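Local coordinates for protein peptidoglycan glycosyltransferase (Burkholderia ambifaria, PDB 5UY7) that belongs to the penicillin-binding proteins, cell-wall enzymes of bacteria, and carries a transpeptidase-type domain of the beta-lactamase clan, at residues Gly297-Asp309 with Ser324-Met336. Numbering follows the deposited sequence.
Sequences GHFVLDGAPITDD and SSNIGATKIAMTM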
loop_
_atom_site.group_PDB
_atom_site.type_symbol
_atom_site.label_atom_id
_atom_site.label_comp_id
_atom_site.label_asym_id
_atom_site.label_seq_id
_atom_site.Cartn_x
_atom_site.Cartn_y
_atom_site.Cartn_z
ATOM N N GLY A 297 -20.975 12.690 -0.134
ATOM C CA GLY A 297 -20.515 11.318 -0.217
ATOM C C GLY A 297 -21.281 10.433 -1.168
ATOM O O GLY A 297 -21.189 9.208 -1.067
ATOM N N HIS A 298 -22.040 11.015 -2.092
ATOM C CA HIS A 298 -22.705 10.274 -3.152
ATOM C C HIS A 298 -22.336 10.922 -4.473
ATOM O O HIS A 298 -22.406 12.148 -4.603
ATOM C CB HIS A 298 -24.230 10.272 -2.975
ATOM C CG HIS A 298 -24.680 9.784 -1.635
ATOM N ND1 HIS A 298 -24.752 8.445 -1.315
ATOM C CD2 HIS A 298 -25.085 10.458 -0.533
ATOM C CE1 HIS A 298 -25.183 8.316 -0.072
ATOM N NE2 HIS A 298 -25.388 9.521 0.425
ATOM N N PHE A 299 -21.940 10.104 -5.443
ATOM C CA PHE A 299 -21.568 10.582 -6.765
ATOM C C PHE A 299 -22.095 9.598 -7.801
ATOM O O PHE A 299 -22.284 8.414 -7.510
ATOM C CB PHE A 299 -20.041 10.745 -6.867
ATOM C CG PHE A 299 -19.567 11.414 -8.129
ATOM C CD1 PHE A 299 -20.000 12.683 -8.472
ATOM C CD2 PHE A 299 -18.627 10.791 -8.937
ATOM C CE1 PHE A 299 -19.538 13.303 -9.624
ATOM C CE2 PHE A 299 -18.159 11.405 -10.087
ATOM C CZ PHE A 299 -18.615 12.662 -10.430
ATOM N N VAL A 300 -22.357 10.098 -9.007
ATOM C CA VAL A 300 -22.799 9.262 -10.115
ATOM C C VAL A 300 -21.892 9.527 -11.305
ATOM O O VAL A 300 -21.676 10.683 -11.682
ATOM C CB VAL A 300 -24.273 9.520 -10.489
ATOM C CG1 VAL A 300 -24.660 8.657 -11.672
ATOM C CG2 VAL A 300 -25.173 9.225 -9.308
ATOM N N LEU A 301 -21.353 8.458 -11.882
ATOM C CA LEU A 301 -20.468 8.547 -13.039
ATOM C C LEU A 301 -20.983 7.579 -14.089
ATOM O O LEU A 301 -20.990 6.365 -13.862
ATOM C CB LEU A 301 -19.024 8.221 -12.660
ATOM C CG LEU A 301 -18.039 8.280 -13.828
ATOM C CD1 LEU A 301 -18.039 9.669 -14.435
ATOM C CD2 LEU A 301 -16.651 7.910 -13.364
ATOM N N ASP A 302 -21.420 8.118 -15.227
ATOM C CA ASP A 302 -21.985 7.313 -16.307
ATOM C C ASP A 302 -23.061 6.365 -15.784
ATOM O O ASP A 302 -23.103 5.182 -16.128
ATOM C CB ASP A 302 -20.888 6.550 -17.049
ATOM C CG ASP A 302 -19.927 7.475 -17.762
ATOM O OD1 ASP A 302 -20.332 8.615 -18.075
ATOM O OD2 ASP A 302 -18.772 7.069 -18.007
ATOM N N GLY A 303 -23.935 6.891 -14.929
ATOM C CA GLY A 303 -25.020 6.120 -14.367
ATOM C C GLY A 303 -24.661 5.231 -13.197
ATOM O O GLY A 303 -25.566 4.647 -12.588
ATOM N N ALA A 304 -23.378 5.106 -12.856
ATOM C CA ALA A 304 -23.041 4.199 -11.767
ATOM C C ALA A 304 -22.745 4.975 -10.491
ATOM O O ALA A 304 -22.168 6.067 -10.545
ATOM C CB ALA A 304 -21.830 3.340 -12.128
ATOM N N PRO A 305 -23.136 4.438 -9.338
ATOM C CA PRO A 305 -22.928 5.162 -8.083
ATOM C C PRO A 305 -21.533 4.931 -7.528
ATOM O O PRO A 305 -21.028 3.805 -7.482
ATOM C CB PRO A 305 -23.996 4.569 -7.158
ATOM C CG PRO A 305 -24.137 3.160 -7.639
ATOM C CD PRO A 305 -23.911 3.199 -9.139
ATOM N N ILE A 306 -20.910 6.023 -7.101
ATOM C CA ILE A 306 -19.648 5.989 -6.382
ATOM C C ILE A 306 -19.899 6.622 -5.021
ATOM O O ILE A 306 -20.515 7.690 -4.936
ATOM C CB ILE A 306 -18.547 6.720 -7.166
ATOM C CG1 ILE A 306 -18.393 6.044 -8.535
ATOM C CG2 ILE A 306 -17.237 6.692 -6.399
ATOM C CD1 ILE A 306 -17.497 6.771 -9.502
ATOM N N THR A 307 -19.454 5.951 -3.959
ATOM C CA THR A 307 -19.906 6.255 -2.609
ATOM C C THR A 307 -18.727 6.385 -1.655
ATOM O O THR A 307 -17.798 5.570 -1.694
ATOM C CB THR A 307 -20.850 5.154 -2.105
ATOM O OG1 THR A 307 -21.947 5.014 -3.015
ATOM C CG2 THR A 307 -21.381 5.488 -0.729
ATOM N N ASP A 308 -18.770 7.407 -0.795
ATOM C CA ASP A 308 -17.849 7.527 0.326
ATOM C C ASP A 308 -18.506 7.001 1.597
ATOM O O ASP A 308 -19.726 6.827 1.664
ATOM C CB ASP A 308 -17.408 8.978 0.532
ATOM C CG ASP A 308 -16.452 9.458 -0.540
ATOM O OD1 ASP A 308 -16.034 8.638 -1.385
ATOM O OD2 ASP A 308 -16.097 10.655 -0.518
ATOM N N ASP A 309 -17.676 6.748 2.613
ATOM C CA ASP A 309 -18.191 6.244 3.886
ATOM C C ASP A 309 -18.949 7.306 4.664
ATOM O O ASP A 309 -19.697 6.971 5.589
ATOM C CB ASP A 309 -17.047 5.706 4.746
ATOM C CG ASP A 309 -16.490 4.403 4.219
ATOM O OD1 ASP A 309 -17.247 3.663 3.554
ATOM O OD2 ASP A 309 -15.301 4.118 4.469
ATOM N N SER A 324 -9.787 8.756 2.779
ATOM C CA SER A 324 -9.957 7.557 1.958
ATOM C C SER A 324 -11.195 7.669 1.072
ATOM O O SER A 324 -11.973 6.728 0.933
ATOM C CB SER A 324 -10.024 6.297 2.826
ATOM O OG SER A 324 -9.748 5.142 2.045
ATOM N N SER A 325 -11.350 8.832 0.435
ATOM C CA SER A 325 -12.550 9.123 -0.345
ATOM C C SER A 325 -12.494 8.430 -1.708
ATOM O O SER A 325 -11.571 8.672 -2.494
ATOM C CB SER A 325 -12.682 10.640 -0.514
ATOM O OG SER A 325 -13.732 10.978 -1.412
ATOM N N ASN A 326 -13.479 7.568 -1.989
ATOM C CA ASN A 326 -13.633 7.013 -3.336
ATOM C C ASN A 326 -13.982 8.091 -4.346
ATOM O O ASN A 326 -13.496 8.067 -5.483
ATOM C CB ASN A 326 -14.742 5.962 -3.364
ATOM C CG ASN A 326 -14.352 4.677 -2.689
ATOM O OD1 ASN A 326 -13.189 4.469 -2.359
ATOM N ND2 ASN A 326 -15.327 3.791 -2.499
ATOM N N ILE A 327 -14.872 9.008 -3.965
ATOM C CA ILE A 327 -15.285 10.071 -4.879
ATOM C C ILE A 327 -14.108 10.982 -5.200
ATOM O O ILE A 327 -13.908 11.382 -6.356
ATOM C CB ILE A 327 -16.468 10.848 -4.279
ATOM C CG1 ILE A 327 -17.671 9.913 -4.162
ATOM C CG2 ILE A 327 -16.817 12.062 -5.146
ATOM C CD1 ILE A 327 -18.775 10.462 -3.318
ATOM N N GLY A 328 -13.314 11.330 -4.185
ATOM C CA GLY A 328 -12.147 12.162 -4.433
ATOM C C GLY A 328 -11.132 11.475 -5.325
ATOM O O GLY A 328 -10.546 12.099 -6.216
ATOM N N ALA A 329 -10.897 10.180 -5.088
ATOM C CA ALA A 329 -9.994 9.433 -5.958
ATOM C C ALA A 329 -10.507 9.422 -7.391
ATOM O O ALA A 329 -9.731 9.596 -8.341
ATOM C CB ALA A 329 -9.831 8.001 -5.432
ATOM N N THR A 330 -11.819 9.228 -7.562
ATOM C CA THR A 330 -12.415 9.202 -8.893
ATOM C C THR A 330 -12.232 10.534 -9.602
ATOM O O THR A 330 -11.835 10.575 -10.770
ATOM C CB THR A 330 -13.900 8.859 -8.790
ATOM O OG1 THR A 330 -14.045 7.524 -8.292
ATOM C CG2 THR A 330 -14.586 8.980 -10.164
ATOM N N LYS A 331 -12.528 11.639 -8.914
ATOM C CA LYS A 331 -12.462 12.930 -9.592
ATOM C C LYS A 331 -11.027 13.275 -9.964
ATOM O O LYS A 331 -10.779 13.856 -11.030
ATOM C CB LYS A 331 -13.092 14.021 -8.722
ATOM C CG LYS A 331 -14.613 13.850 -8.593
ATOM C CD LYS A 331 -15.257 15.067 -7.976
ATOM C CE LYS A 331 -16.760 14.902 -7.905
ATOM N NZ LYS A 331 -17.396 16.200 -7.581
ATOM N N ILE A 332 -10.071 12.904 -9.111
ATOM C CA ILE A 332 -8.664 13.081 -9.450
ATOM C C ILE A 332 -8.288 12.190 -10.630
ATOM O O ILE A 332 -7.605 12.626 -11.565
ATOM C CB ILE A 332 -7.802 12.805 -8.206
ATOM C CG1 ILE A 332 -8.027 13.909 -7.170
ATOM C CG2 ILE A 332 -6.342 12.697 -8.576
ATOM C CD1 ILE A 332 -7.379 13.586 -5.797
ATOM N N ALA A 333 -8.765 10.942 -10.630
ATOM C CA ALA A 333 -8.479 10.048 -11.748
ATOM C C ALA A 333 -9.014 10.594 -13.063
ATOM O O ALA A 333 -8.410 10.363 -14.118
ATOM C CB ALA A 333 -9.080 8.665 -11.484
ATOM N N MET A 334 -10.137 11.313 -13.030
ATOM C CA MET A 334 -10.721 11.813 -14.270
ATOM C C MET A 334 -9.913 12.943 -14.902
ATOM O O MET A 334 -10.199 13.311 -16.046
ATOM C CB MET A 334 -12.166 12.256 -14.019
ATOM C CG MET A 334 -13.107 11.105 -13.665
ATOM S SD MET A 334 -13.277 9.873 -14.980
ATOM C CE MET A 334 -12.247 8.553 -14.365
ATOM N N THR A 335 -8.915 13.487 -14.200
ATOM C CA THR A 335 -7.978 14.421 -14.805
ATOM C C THR A 335 -6.910 13.723 -15.630
ATOM O O THR A 335 -6.070 14.404 -16.221
ATOM C CB THR A 335 -7.290 15.289 -13.737
ATOM O OG1 THR A 335 -6.341 14.503 -13.008
ATOM C CG2 THR A 335 -8.307 15.879 -12.767
ATOM N N MET A 336 -6.921 12.391 -15.689
ATOM C CA MET A 336 -5.879 11.640 -16.374
ATOM C C MET A 336 -6.489 10.716 -17.416
ATOM O O MET A 336 -7.693 10.449 -17.414
ATOM C CB MET A 336 -5.037 10.856 -15.357
ATOM C CG MET A 336 -4.365 11.797 -14.365
ATOM S SD MET A 336 -3.420 10.917 -13.116
ATOM C CE MET A 336 -4.731 10.273 -12.089
HETATM O O HOH W 1 -17.938 3.331 -4.519
HETATM O O HOH W 2 -15.033 5.853 0.038
HETATM O O HOH W 3 -14.932 6.919 2.050
#
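Asp308 presents its carboxylate to the N-terminal end of helix 326-333 and its N-cap. Asp308 OD1 accepts from Ile327 N at 2.9 Å, an almost straight bond (172°) on the syn side, while Asp308 OD2 takes the hydroxyl of Ser325 OG at 2.5 Å. The grip is thus two-pronged, and the helix N-terminus would be expected to stabilise the negative charge. Ser325, at the N-cap, also accepts through OG from Gly328 N at 2.8 Å; its chi1 of 172° swings OG away from the backbone N, where it serves both partners. Beside this, Asn326 ND2 makes a weak bond to Thr307 O, and a water links Asp309 N with Ser324 O; Asn326 OD1 is held by Lys273 NZ.

Apolar packing takes over along the hairpin. Ile327 buries more surface than any other residue here: its CG1 lies 3.7 Å from Phe299 CB, and CD1 presses on the backbone of Gly297. Lys331 lays CE over one face of the Phe299 ring, a CH-pi contact with CE 3.9 Å from the centroid and 23° off the normal; its extended chain carries NZ on to Glu293 O. Further along, Ile306 CD1 meets Thr330 CG2 at 3.7 Å, and Leu301 CD2 reaches Thr330 and Met334.

A two-stranded antiparallel hairpin, closed by a type I' turn, therefore packs on a helix whose N-terminus Asp308 holds. Ser324, two residues ahead of the helix, bonds through OG to Lys461, consistent with the SxN element of penicillin-binding transpeptidase domains.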